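Local coordinates for protein Cd1 (Flavonifractor plautii, PDB 7D39) that probably acts as an FMN-dependent ene-reductase that starts the breakdown of flavones and flavonols in a gut bacterium, at residues 216-221 with 234-239; 167-172 with 205-210; 100-105 with 158-163; 136-141 with 199-204. All blocks are in the same frame, centred on the assembly; numbering follows the deposited sequence.

Interaction 1. Residues 216-221 with 234-239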
loop_
_atom_site.group_PDB
_atom_site.type_symbol
_atom_site.label_atom_id
_atom_site.label_comp_id
_atom_site.label_asym_id
_atom_site.label_seq_id
_atom_site.Cartn_x
_atom_site.Cartn_y
_atom_site.Cartn_z
ATOM N N CYS A 216 -1.057 16.552 4.455
ATOM C CA CYS A 216 -2.425 16.221 4.062
ATOM C C CYS A 216 -3.202 15.855 5.319
ATOM O O CYS A 216 -2.883 14.859 5.980
ATOM C CB CYS A 216 -2.457 15.068 3.039
ATOM S SG CYS A 216 -4.110 14.431 2.556
ATOM N N PRO A 217 -4.212 16.634 5.692
ATOM C CA PRO A 217 -4.979 16.302 6.901
ATOM C C PRO A 217 -5.755 15.009 6.768
ATOM O O PRO A 217 -6.148 14.417 7.781
ATOM C CB PRO A 217 -5.920 17.502 7.066
ATOM C CG PRO A 217 -5.405 18.560 6.114
ATOM C CD PRO A 217 -4.720 17.835 5.014
ATOM N N HIS A 218 -5.971 14.538 5.565
ATOM C CA HIS A 218 -6.728 13.328 5.349
ATOM C C HIS A 218 -5.819 12.103 5.186
ATOM O O HIS A 218 -6.013 11.141 5.856
ATOM C CB HIS A 218 -7.636 13.539 4.149
ATOM C CG HIS A 218 -8.320 12.312 3.671
ATOM N ND1 HIS A 218 -9.421 11.788 4.289
ATOM C CD2 HIS A 218 -8.048 11.495 2.635
ATOM C CE1 HIS A 218 -9.808 10.706 3.651
ATOM N NE2 HIS A 218 -8.989 10.506 2.645
ATOM N N CYS A 219 -4.815 12.223 4.313
ATOM C CA CYS A 219 -3.802 11.195 3.916
ATOM C C CYS A 219 -2.753 10.998 5.074
ATOM O O CYS A 219 -2.417 9.899 5.416
ATOM C CB CYS A 219 -3.134 11.458 2.476
ATOM S SG CYS A 219 -3.641 12.740 1.201
ATOM N N HIS A 220 -2.316 12.094 5.674
ATOM C CA HIS A 220 -1.110 12.312 6.499
ATOM C C HIS A 220 0.199 12.349 5.763
ATOM O O HIS A 220 1.225 12.500 6.339
ATOM C CB HIS A 220 -0.993 11.485 7.786
ATOM C CG HIS A 220 -2.205 11.527 8.635
ATOM N ND1 HIS A 220 -2.977 10.425 8.872
ATOM C CD2 HIS A 220 -2.792 12.545 9.295
ATOM C CE1 HIS A 220 -3.989 10.760 9.637
ATOM N NE2 HIS A 220 -3.896 12.040 9.907
ATOM N N SER A 221 0.100 12.272 4.466
ATOM C CA SER A 221 1.185 12.337 3.538
ATOM C C SER A 221 1.943 13.643 3.580
ATOM O O SER A 221 1.400 14.649 3.888
ATOM C CB SER A 221 0.612 12.130 2.156
ATOM O OG SER A 221 1.582 12.206 1.193
ATOM N N CYS A 234 -0.034 12.991 -3.147
ATOM C CA CYS A 234 0.456 11.837 -3.900
ATOM C C CYS A 234 -0.084 10.506 -3.381
ATOM O O CYS A 234 -0.038 9.511 -4.106
ATOM C CB CYS A 234 1.977 11.813 -3.889
ATOM S SG CYS A 234 2.686 13.001 -5.003
ATOM N N LEU A 235 -0.613 10.457 -2.165
ATOM C CA LEU A 235 -1.202 9.220 -1.634
ATOM C C LEU A 235 -2.690 9.164 -1.968
ATOM O O LEU A 235 -3.134 8.288 -2.709
ATOM C CB LEU A 235 -0.980 9.121 -0.121
ATOM C CG LEU A 235 -1.538 7.861 0.549
ATOM C CD1 LEU A 235 -1.063 6.596 -0.174
ATOM C CD2 LEU A 235 -1.140 7.806 2.028
ATOM N N CYS A 236 -3.465 10.100 -1.420
ATOM C CA CYS A 236 -4.917 10.021 -1.460
ATOM C C CYS A 236 -5.538 10.767 -2.644
ATOM O O CYS A 236 -6.730 10.596 -2.913
ATOM C CB CYS A 236 -5.480 10.528 -0.123
ATOM S SG CYS A 236 -5.465 12.321 0.228
ATOM N N GLY A 237 -4.768 11.573 -3.367
ATOM C CA GLY A 237 -5.256 12.156 -4.595
ATOM C C GLY A 237 -6.146 13.364 -4.439
ATOM O O GLY A 237 -6.620 13.891 -5.454
ATOM N N LEU A 238 -6.406 13.812 -3.212
ATOM C CA LEU A 238 -7.130 15.056 -3.020
ATOM C C LEU A 238 -6.418 16.177 -3.763
ATOM O O LEU A 238 -5.188 16.252 -3.770
ATOM C CB LEU A 238 -7.243 15.386 -1.533
ATOM C CG LEU A 238 -8.272 14.576 -0.744
ATOM C CD1 LEU A 238 -8.046 14.698 0.745
ATOM C CD2 LEU A 238 -9.680 15.024 -1.091
ATOM N N GLU A 239 -7.203 17.028 -4.412
ATOM C CA GLU A 239 -6.710 18.161 -5.195
ATOM C C GLU A 239 -7.047 19.457 -4.461
ATOM O O GLU A 239 -8.214 19.719 -4.150
ATOM C CB GLU A 239 -7.320 18.149 -6.598
ATOM C CG GLU A 239 -7.346 16.745 -7.213
ATOM C CD GLU A 239 -7.562 16.734 -8.722
ATOM O OE1 GLU A 239 -8.056 17.734 -9.283
ATOM O OE2 GLU A 239 -7.226 15.710 -9.348
#

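Interaction 2. Residues 167-172 with 205-210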
loop_
_atom_site.group_PDB
_atom_site.type_symbol
_atom_site.label_atom_id
_atom_site.label_comp_id
_atom_site.label_asym_id
_atom_site.label_seq_id
_atom_site.Cartn_x
_atom_site.Cartn_y
_atom_site.Cartn_z
ATOM N N LYS A 167 -6.461 -0.055 7.618
ATOM C CA LYS A 167 -6.219 1.100 8.475
ATOM C C LYS A 167 -4.755 1.117 8.913
ATOM O O LYS A 167 -4.297 0.219 9.625
ATOM C CB LYS A 167 -7.161 1.078 9.674
ATOM C CG LYS A 167 -6.856 2.158 10.705
ATOM C CD LYS A 167 -7.800 2.072 11.887
ATOM C CE LYS A 167 -9.175 2.650 11.568
ATOM N NZ LYS A 167 -10.278 1.794 12.107
ATOM N N VAL A 168 -4.022 2.143 8.488
ATOM C CA VAL A 168 -2.616 2.293 8.847
ATOM C C VAL A 168 -2.502 2.752 10.295
ATOM O O VAL A 168 -3.147 3.717 10.707
ATOM C CB VAL A 168 -1.930 3.286 7.895
ATOM C CG1 VAL A 168 -0.445 3.468 8.243
ATOM C CG2 VAL A 168 -2.057 2.819 6.465
ATOM N N ILE A 169 -1.656 2.081 11.075
ATOM C CA ILE A 169 -1.473 2.527 12.450
ATOM C C ILE A 169 -0.181 3.328 12.586
ATOM O O ILE A 169 -0.198 4.479 13.046
ATOM C CB ILE A 169 -1.527 1.344 13.429
ATOM C CG1 ILE A 169 -2.813 0.541 13.209
ATOM C CG2 ILE A 169 -1.419 1.834 14.877
ATOM C CD1 ILE A 169 -4.102 1.304 13.527
ATOM N N ASP A 170 0.935 2.741 12.175
ATOM C CA ASP A 170 2.200 3.451 12.099
ATOM C C ASP A 170 2.769 3.354 10.689
ATOM O O ASP A 170 2.463 2.422 9.948
ATOM C CB ASP A 170 3.207 2.903 13.121
ATOM C CG ASP A 170 2.976 3.478 14.511
ATOM O OD1 ASP A 170 3.165 4.704 14.662
ATOM O OD2 ASP A 170 2.591 2.712 15.426
ATOM N N ASN A 171 3.601 4.344 10.317
ATOM C CA ASN A 171 4.229 4.385 9.000
ATOM C C ASN A 171 5.560 5.131 9.168
ATOM O O ASN A 171 5.713 6.309 8.853
ATOM C CB ASN A 171 3.320 5.044 7.964
ATOM C CG ASN A 171 3.857 4.917 6.589
ATOM O OD1 ASN A 171 4.972 4.446 6.404
ATOM N ND2 ASN A 171 3.080 5.335 5.598
ATOM N N GLU A 172 6.558 4.417 9.678
ATOM C CA GLU A 172 7.763 5.016 10.237
ATOM C C GLU A 172 8.948 4.838 9.291
ATOM O O GLU A 172 9.089 3.796 8.648
ATOM C CB GLU A 172 8.077 4.394 11.606
ATOM C CG GLU A 172 9.197 5.056 12.395
ATOM C CD GLU A 172 8.805 6.407 12.920
ATOM O OE1 GLU A 172 8.734 7.373 12.121
ATOM O OE2 GLU A 172 8.552 6.497 14.134
ATOM N N GLU A 205 -12.205 -1.444 15.063
ATOM C CA GLU A 205 -13.137 -0.346 14.831
ATOM C C GLU A 205 -12.653 0.939 15.487
ATOM O O GLU A 205 -12.703 2.013 14.878
ATOM C CB GLU A 205 -14.521 -0.725 15.351
ATOM C CG GLU A 205 -15.654 -0.316 14.434
ATOM C CD GLU A 205 -16.839 -1.248 14.544
ATOM O OE1 GLU A 205 -17.185 -1.629 15.684
ATOM O OE2 GLU A 205 -17.409 -1.615 13.491
ATOM N N HIS A 206 -12.183 0.853 16.726
ATOM C CA HIS A 206 -11.732 2.022 17.464
ATOM C C HIS A 206 -10.222 2.221 17.395
ATOM O O HIS A 206 -9.691 3.104 18.077
ATOM C CB HIS A 206 -12.210 1.921 18.911
ATOM C CG HIS A 206 -13.686 1.693 19.018
ATOM N ND1 HIS A 206 -14.232 0.451 19.257
ATOM C CD2 HIS A 206 -14.731 2.537 18.851
ATOM C CE1 HIS A 206 -15.549 0.546 19.263
ATOM N NE2 HIS A 206 -15.878 1.801 19.018
ATOM N N ALA A 207 -9.522 1.436 16.575
ATOM C CA ALA A 207 -8.096 1.655 16.381
ATOM C C ALA A 207 -7.874 3.020 15.753
ATOM O O ALA A 207 -8.669 3.481 14.927
ATOM C CB ALA A 207 -7.494 0.555 15.501
ATOM N N GLN A 208 -6.790 3.674 16.155
ATOM C CA GLN A 208 -6.491 5.029 15.723
ATOM C C GLN A 208 -5.064 5.130 15.203
ATOM O O GLN A 208 -4.151 4.485 15.722
ATOM C CB GLN A 208 -6.694 6.019 16.869
ATOM C CG GLN A 208 -7.915 6.910 16.712
ATOM C CD GLN A 208 -8.169 7.743 17.953
ATOM O OE1 GLN A 208 -7.796 7.349 19.061
ATOM N NE2 GLN A 208 -8.789 8.905 17.776
ATOM N N TYR A 209 -4.894 5.957 14.178
ATOM C CA TYR A 209 -3.589 6.255 13.609
ATOM C C TYR A 209 -2.658 6.833 14.667
ATOM O O TYR A 209 -3.055 7.689 15.458
ATOM C CB TYR A 209 -3.777 7.235 12.457
ATOM C CG TYR A 209 -2.530 7.738 11.789
ATOM C CD1 TYR A 209 -2.190 9.078 11.849
ATOM C CD2 TYR A 209 -1.714 6.891 11.059
ATOM C CE1 TYR A 209 -1.057 9.563 11.216
ATOM C CE2 TYR A 209 -0.569 7.364 10.431
ATOM C CZ TYR A 209 -0.252 8.698 10.509
ATOM O OH TYR A 209 0.869 9.170 9.876
ATOM N N GLN A 210 -1.415 6.358 14.686
ATOM C CA GLN A 210 -0.434 6.759 15.680
ATOM C C GLN A 210 0.732 7.522 15.085
ATOM O O GLN A 210 1.650 7.895 15.819
ATOM C CB GLN A 210 0.100 5.525 16.406
ATOM C CG GLN A 210 -0.954 4.788 17.163
ATOM C CD GLN A 210 -1.508 5.633 18.286
ATOM O OE1 GLN A 210 -0.762 6.320 18.986
ATOM N NE2 GLN A 210 -2.821 5.611 18.447
HETATM O O HOH W 1 3.467 5.680 17.210
#

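Interaction 3. Residues 100-105 with 158-163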
loop_
_atom_site.group_PDB
_atom_site.type_symbol
_atom_site.label_atom_id
_atom_site.label_comp_id
_atom_site.label_asym_id
_atom_site.label_seq_id
_atom_site.Cartn_x
_atom_site.Cartn_y
_atom_site.Cartn_z
ATOM N N THR A 100 5.920 -4.479 -6.543
ATOM C CA THR A 100 5.258 -5.583 -7.233
ATOM C C THR A 100 4.099 -6.131 -6.412
ATOM O O THR A 100 3.020 -6.383 -6.952
ATOM C CB THR A 100 6.270 -6.680 -7.537
ATOM O OG1 THR A 100 7.097 -6.238 -8.598
ATOM C CG2 THR A 100 5.593 -7.964 -7.973
ATOM N N ILE A 101 4.303 -6.301 -5.103
ATOM C CA ILE A 101 3.205 -6.703 -4.233
ATOM C C ILE A 101 2.062 -5.701 -4.326
ATOM O O ILE A 101 0.886 -6.080 -4.381
ATOM C CB ILE A 101 3.711 -6.879 -2.785
ATOM C CG1 ILE A 101 4.580 -8.136 -2.696
ATOM C CG2 ILE A 101 2.546 -6.953 -1.797
ATOM C CD1 ILE A 101 5.463 -8.198 -1.455
ATOM N N THR A 102 2.387 -4.407 -4.365
ATOM C CA THR A 102 1.349 -3.397 -4.540
ATOM C C THR A 102 0.644 -3.552 -5.895
ATOM O O THR A 102 -0.585 -3.533 -5.971
ATOM C CB THR A 102 1.945 -1.988 -4.387
ATOM O OG1 THR A 102 2.548 -1.833 -3.092
ATOM C CG2 THR A 102 0.870 -0.942 -4.527
ATOM N N ASP A 103 1.409 -3.694 -6.981
ATOM C CA ASP A 103 0.784 -3.915 -8.284
ATOM C C ASP A 103 -0.183 -5.078 -8.219
ATOM O O ASP A 103 -1.272 -5.027 -8.796
ATOM C CB ASP A 103 1.827 -4.211 -9.368
ATOM C CG ASP A 103 2.841 -3.090 -9.560
ATOM O OD1 ASP A 103 2.584 -1.943 -9.129
ATOM O OD2 ASP A 103 3.902 -3.378 -10.160
ATOM N N ARG A 104 0.197 -6.141 -7.525
ATOM C CA ARG A 104 -0.581 -7.361 -7.591
ATOM C C ARG A 104 -1.715 -7.397 -6.583
ATOM O O ARG A 104 -2.556 -8.296 -6.664
ATOM C CB ARG A 104 0.353 -8.561 -7.435
ATOM C CG ARG A 104 1.142 -8.693 -8.721
ATOM C CD ARG A 104 1.959 -9.906 -8.804
ATOM N NE ARG A 104 1.178 -11.131 -8.835
ATOM C CZ ARG A 104 1.756 -12.320 -8.725
ATOM N NH1 ARG A 104 3.067 -12.379 -8.585
ATOM N NH2 ARG A 104 1.042 -13.432 -8.747
ATOM N N PHE A 105 -1.767 -6.444 -5.652
ATOM C CA PHE A 105 -2.960 -6.287 -4.830
ATOM C C PHE A 105 -4.141 -5.805 -5.663
ATOM O O PHE A 105 -5.289 -6.118 -5.342
ATOM C CB PHE A 105 -2.698 -5.301 -3.685
ATOM C CG PHE A 105 -2.383 -5.958 -2.363
ATOM C CD1 PHE A 105 -1.514 -7.041 -2.292
ATOM C CD2 PHE A 105 -2.944 -5.479 -1.186
ATOM C CE1 PHE A 105 -1.225 -7.639 -1.060
ATOM C CE2 PHE A 105 -2.663 -6.074 0.037
ATOM C CZ PHE A 105 -1.792 -7.154 0.102
ATOM N N GLY A 158 2.027 3.610 2.094
ATOM C CA GLY A 158 0.615 3.927 2.096
ATOM C C GLY A 158 -0.109 3.408 0.868
ATOM O O GLY A 158 -1.274 3.031 0.948
HETATM N N MSE A 159 0.542 3.421 -0.263
HETATM C CA MSE A 159 -0.026 2.876 -1.449
HETATM C C MSE A 159 -0.523 1.448 -1.292
HETATM O O MSE A 159 -1.574 1.165 -1.776
HETATM C CB MSE A 159 0.952 3.037 -2.582
HETATM C CG MSE A 159 0.186 3.186 -3.862
HETATM SE SE MSE A 159 -0.929 4.800 -4.041
HETATM C CE MSE A 159 0.422 6.105 -3.981
ATOM N N LEU A 160 0.226 0.570 -0.654
ATOM C CA LEU A 160 -0.173 -0.820 -0.463
ATOM C C LEU A 160 -1.459 -0.914 0.355
ATOM O O LEU A 160 -2.367 -1.681 0.013
ATOM C CB LEU A 160 0.961 -1.603 0.197
ATOM C CG LEU A 160 0.587 -3.046 0.559
ATOM C CD1 LEU A 160 0.227 -3.808 -0.716
ATOM C CD2 LEU A 160 1.707 -3.764 1.289
ATOM N N ALA A 161 -1.559 -0.126 1.429
ATOM C CA ALA A 161 -2.756 -0.127 2.269
ATOM C C ALA A 161 -3.952 0.488 1.556
ATOM O O ALA A 161 -5.097 0.109 1.832
ATOM C CB ALA A 161 -2.497 0.636 3.568
ATOM N N LEU A 162 -3.700 1.431 0.645
ATOM C CA LEU A 162 -4.775 2.198 0.024
ATOM C C LEU A 162 -5.725 1.309 -0.763
ATOM O O LEU A 162 -6.937 1.550 -0.782
ATOM C CB LEU A 162 -4.184 3.273 -0.888
ATOM C CG LEU A 162 -5.160 4.115 -1.696
ATOM C CD1 LEU A 162 -4.542 5.469 -1.960
ATOM C CD2 LEU A 162 -5.484 3.427 -3.007
ATOM N N THR A 163 -5.198 0.304 -1.457
ATOM C CA THR A 163 -6.049 -0.504 -2.322
ATOM C C THR A 163 -7.165 -1.180 -1.535
ATOM O O THR A 163 -8.340 -0.964 -1.852
ATOM C CB THR A 163 -5.161 -1.467 -3.125
ATOM O OG1 THR A 163 -4.543 -0.731 -4.188
ATOM C CG2 THR A 163 -5.930 -2.643 -3.723
HETATM O O HOH W 2 -2.794 -2.106 -5.759
#

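Interaction 4. Residues 136-141 with 199-204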
loop_
_atom_site.group_PDB
_atom_site.type_symbol
_atom_site.label_atom_id
_atom_site.label_comp_id
_atom_site.label_asym_id
_atom_site.label_seq_id
_atom_site.Cartn_x
_atom_site.Cartn_y
_atom_site.Cartn_z
ATOM N N ASP A 136 -12.176 -5.944 7.800
ATOM C CA ASP A 136 -11.317 -4.830 8.181
ATOM C C ASP A 136 -9.990 -5.351 8.723
ATOM O O ASP A 136 -9.909 -6.459 9.254
ATOM C CB ASP A 136 -12.005 -3.964 9.234
ATOM C CG ASP A 136 -13.041 -3.032 8.636
ATOM O OD1 ASP A 136 -12.848 -2.570 7.491
ATOM O OD2 ASP A 136 -14.047 -2.754 9.315
ATOM N N LYS A 137 -8.938 -4.543 8.585
ATOM C CA LYS A 137 -7.594 -4.967 8.971
ATOM C C LYS A 137 -6.744 -3.741 9.282
ATOM O O LYS A 137 -6.943 -2.670 8.697
ATOM C CB LYS A 137 -6.913 -5.813 7.869
ATOM C CG LYS A 137 -5.720 -6.639 8.377
ATOM C CD LYS A 137 -5.069 -7.471 7.281
ATOM C CE LYS A 137 -6.079 -8.336 6.538
ATOM N NZ LYS A 137 -6.861 -9.223 7.454
ATOM N N VAL A 138 -5.791 -3.908 10.210
ATOM C CA VAL A 138 -4.821 -2.862 10.538
ATOM C C VAL A 138 -3.442 -3.294 10.064
ATOM O O VAL A 138 -3.121 -4.488 10.038
ATOM C CB VAL A 138 -4.782 -2.533 12.049
ATOM C CG1 VAL A 138 -6.079 -1.850 12.506
ATOM C CG2 VAL A 138 -4.517 -3.786 12.855
ATOM N N ILE A 139 -2.621 -2.308 9.699
ATOM C CA ILE A 139 -1.290 -2.546 9.155
ATOM C C ILE A 139 -0.389 -1.389 9.560
ATOM O O ILE A 139 -0.823 -0.236 9.625
ATOM C CB ILE A 139 -1.318 -2.717 7.617
ATOM C CG1 ILE A 139 0.074 -3.077 7.077
ATOM C CG2 ILE A 139 -1.867 -1.443 6.942
ATOM C CD1 ILE A 139 0.055 -3.848 5.754
ATOM N N SER A 140 0.870 -1.706 9.839
ATOM C CA SER A 140 1.891 -0.710 10.107
ATOM C C SER A 140 3.122 -1.021 9.273
ATOM O O SER A 140 3.395 -2.181 8.938
ATOM C CB SER A 140 2.250 -0.663 11.589
ATOM O OG SER A 140 1.212 -0.019 12.327
ATOM N N PHE A 141 3.863 0.030 8.941
ATOM C CA PHE A 141 5.020 -0.072 8.072
ATOM C C PHE A 141 6.238 0.531 8.746
ATOM O O PHE A 141 6.139 1.501 9.498
ATOM C CB PHE A 141 4.780 0.653 6.750
ATOM C CG PHE A 141 3.622 0.107 5.963
ATOM C CD1 PHE A 141 3.762 -1.056 5.231
ATOM C CD2 PHE A 141 2.411 0.767 5.942
ATOM C CE1 PHE A 141 2.707 -1.553 4.494
ATOM C CE2 PHE A 141 1.347 0.279 5.184
ATOM C CZ PHE A 141 1.497 -0.881 4.479
ATOM N N GLU A 199 -2.450 -3.624 19.908
ATOM C CA GLU A 199 -3.616 -2.994 20.522
ATOM C C GLU A 199 -4.674 -2.703 19.471
ATOM O O GLU A 199 -5.858 -2.993 19.671
ATOM C CB GLU A 199 -3.223 -1.703 21.241
ATOM C CG GLU A 199 -2.147 -1.844 22.291
ATOM C CD GLU A 199 -2.630 -2.564 23.517
ATOM O OE1 GLU A 199 -3.308 -3.601 23.370
ATOM O OE2 GLU A 199 -2.347 -2.086 24.635
ATOM N N ALA A 200 -4.254 -2.134 18.335
ATOM C CA ALA A 200 -5.189 -1.772 17.276
ATOM C C ALA A 200 -6.013 -2.966 16.838
ATOM O O ALA A 200 -7.218 -2.848 16.622
ATOM C CB ALA A 200 -4.426 -1.195 16.083
ATOM N N ALA A 201 -5.371 -4.124 16.679
ATOM C CA ALA A 201 -6.061 -5.309 16.193
ATOM C C ALA A 201 -7.037 -5.868 17.216
ATOM O O ALA A 201 -7.954 -6.606 16.840
ATOM C CB ALA A 201 -5.049 -6.376 15.800
ATOM N N LYS A 202 -6.857 -5.541 18.497
ATOM C CA LYS A 202 -7.848 -5.916 19.499
ATOM C C LYS A 202 -9.218 -5.356 19.141
ATOM O O LYS A 202 -10.219 -6.078 19.146
ATOM C CB LYS A 202 -7.426 -5.423 20.883
ATOM C CG LYS A 202 -6.384 -6.265 21.619
ATOM C CD LYS A 202 -6.310 -5.826 23.095
ATOM C CE LYS A 202 -4.893 -5.887 23.680
ATOM N NZ LYS A 202 -4.547 -7.185 24.335
ATOM N N ASP A 203 -9.278 -4.059 18.830
ATOM C CA ASP A 203 -10.518 -3.363 18.478
ATOM C C ASP A 203 -10.256 -2.585 17.188
ATOM O O ASP A 203 -9.944 -1.395 17.219
ATOM C CB ASP A 203 -10.961 -2.446 19.624
ATOM C CG ASP A 203 -12.279 -1.741 19.342
ATOM O OD1 ASP A 203 -12.913 -1.280 20.311
ATOM O OD2 ASP A 203 -12.685 -1.642 18.163
ATOM N N ILE A 204 -10.381 -3.262 16.045
ATOM C CA ILE A 204 -10.076 -2.609 14.775
ATOM C C ILE A 204 -10.973 -1.400 14.558
ATOM O O ILE A 204 -10.557 -0.411 13.946
ATOM C CB ILE A 204 -10.190 -3.616 13.615
ATOM C CG1 ILE A 204 -9.119 -4.696 13.741
ATOM C CG2 ILE A 204 -10.057 -2.913 12.276
ATOM C CD1 ILE A 204 -9.230 -5.775 12.690
#

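Interaction 1. Residues 216-221 with 234-239
Leu235 is the first residue of 234-239 to meet the other loop. Its CB lies 4.1 Å from Cys219 CB and equally far from Ser221 CB. The CD2 branch reaches on toward the Cys219 carbonyl, while the residue also packs on Met159 and Leu162 of helix 153-162. Ser221 turns its hydroxyl to Asn223 and offers only carbon to Leu235. Cys236 follows and forms the centre of the contact. Its SG is modelled as bonded to Cys219 SG at 2.1 Å, with a chi3 of -41°, unusually small for a disulfide. The same sulfur sits 3.4 Å from Cys216 SG and lies at the edge of the His218 ring, 3.6 Å from His218 CD2. The ring therefore meets the sulfur near its own plane, not with a face. His218 NE2 is hydrogen-bonded to Asp263, which helps to fix the ring's rotation. The chain turns at Gly237, and Leu238 brings CD1 to within 3.6 Å of His218 CB. These two side chains cross at about a right angle, and Leu238 continues onto Phe251 and Phe253. Cys216 SG and Cys233 SG are also modelled as bonded to Cys219 SG. One sulfur cannot carry three disulfides at once, so the individual bonds are doubtful. The four cysteines come as two Cys-x-x-Cys pairs on facing turns, as in zinc ribbons and rubredoxin-like knuckles. The chemistry is thus consistent with a metal-binding cluster modelled without its metal.

Interaction 2. Residues 167-172 with 205-210
With chi1 at -53°, Ile169 sets CG1 anti to its carbonyl carbon, and its two branches divide the facing chain between them. CD1 meets Ala207 CB at 4.0 Å and also lies near the Gln208 carbonyl. CG2 runs beside Gln210 CG at 3.8 Å, the two side chains pointing the same way. Tyr209 has CG anti to the backbone N (chi1 176°), which carries the ring across the strand backbone. Its CD2 edge meets Val168 O at 3.5 Å, in the plane of the ring, and comes close to Ile169 O as well. The Tyr209 hydroxyl is held by the carbonyl of Asp212. A single direct hydrogen bond joins the two backbones: Gln210 N gives its hydrogen to Ile169 O at 2.8 Å. That bond is fairly straight, 162° at the hydrogen, and lies in the carbonyl plane. Water 1 adds a second link, donating to Asp170 OD1 and to Gln210 O. Asp170 OD2 is taken by Asn196, so this carboxylate is gripped on both oxygens. At the other end the bent Lys167 chain lays CD 3.5 Å from Ala207 O, while NZ bonds to Ile204 O. The two chains run in roughly the same direction, but 205-210 forms no regular strand. Strand 167-174 is one of the two edge strands of the parallel sheet. The contact thus lays the irregular chain that follows helix 184-202 alongside an edge strand of a flavodoxin-like parallel sheet.

Interaction 3. Residues 100-105 with 158-163
Leu160 places its CD1 methyl squarely over the face of the Phe105 ring. It sits 3.6 Å from the ring centroid and only 11° off the normal, a CH-pi contact. The two helices belong to the flavodoxin-like fold, in which helices pack against a parallel sheet. Helix 96-109 and helix 153-162 lie next to each other; their segments here run nearly parallel, crossing at 18° with their axes 9.2 Å apart. The methyl reaches the ring because Leu160 has CG anti to the backbone N (chi1 175°), which sends the side chain across the groove. CD1 also touches Ile101 CG2 at 4.1 Å, so one methyl touches both a ring face and a branched side chain. The other methyl, CD2, turns toward Phe141 of the sheet. Beyond the groove, the Phe105 ring packs on Phe70, Leu74 and Met77 of helix 70-79. With an alanine in place of Phe105, Leu160 CD1 would probably lose the surface it rests on and a gap would open toward helix 70-79. Thr102 makes the closest backbone approach to Leu160. Its OG1 bonds to Phe98 O of its own helix and lies 3.7 Å from Leu160 CB. Its methyl CG2 lies 4.2 Å from CG of Met159, which is a selenomethionine. At the C-terminal end Thr163 leans its CG2 methyl on the backbone of Phe105. The hydroxyl of the same residue serves a polar link between the helices: water 2 lies 2.7 Å from Thr163 OG1 and donates a hydrogen bond to Thr102 O at 2.6 Å.

Interaction 4. Residues 136-141 with 199-204
One face of the flavodoxin-like parallel sheet is covered here by the end of helix 184-202, which rests on the start of strand 138-144. Val138 carries the contact and meets the helix with both methyls. CG1 touches Ala200 CB at 4.0 Å and Ile204 CG2 at 4.1 Å. CG2 takes the crowded position between backbone N and carbonyl carbon, where it meets Ala201 CB at 4.0 Å. The small alanines let the helix come close to the strand. Ile204, just past the helix, folds back over the residues before the strand. Its CG2 lies 3.8 Å from Asp136 CB, and its CD1 sits 3.6 Å from the backbone oxygen Asp136 O. Replacing Val138 by an alanine is likely to open a gap beneath Ala200, Ala201 and Ile204 and leave Ile204 less firmly seated. The side chains meet through carbon alone. Side chains alternate along the strand: Val138 faces helix 184-202, whereas Ile139 packs on Ala161 of helix 153-162. Strand 82-88 pairs with the strand along one edge and strand 167-174 along the other, where Ile169 adds its side chain to Val138 and Ala200.

In the fold
From the N terminus, 100-105 comes first and is closed by 158-163 in interaction 3, which spans strand 138-144. Interaction 4 opens inside that span, at 136-141, and closes at 199-204, so the two cross. Interaction 2 opens after interaction 3 has closed. It crosses interaction 4, ending at 205-210, and their centres are 7 Å apart. Neighbouring strands 138-144 and 167-174 join these two. Interaction 3 meets the sheet from the other face, through helix 153-162. Interaction 1 follows in series as a local closure within the cysteine-rich region. It touches interaction 3 through Leu235 and interaction 2 through His220 stacked on Tyr209, tying that region to the flavodoxin-like part.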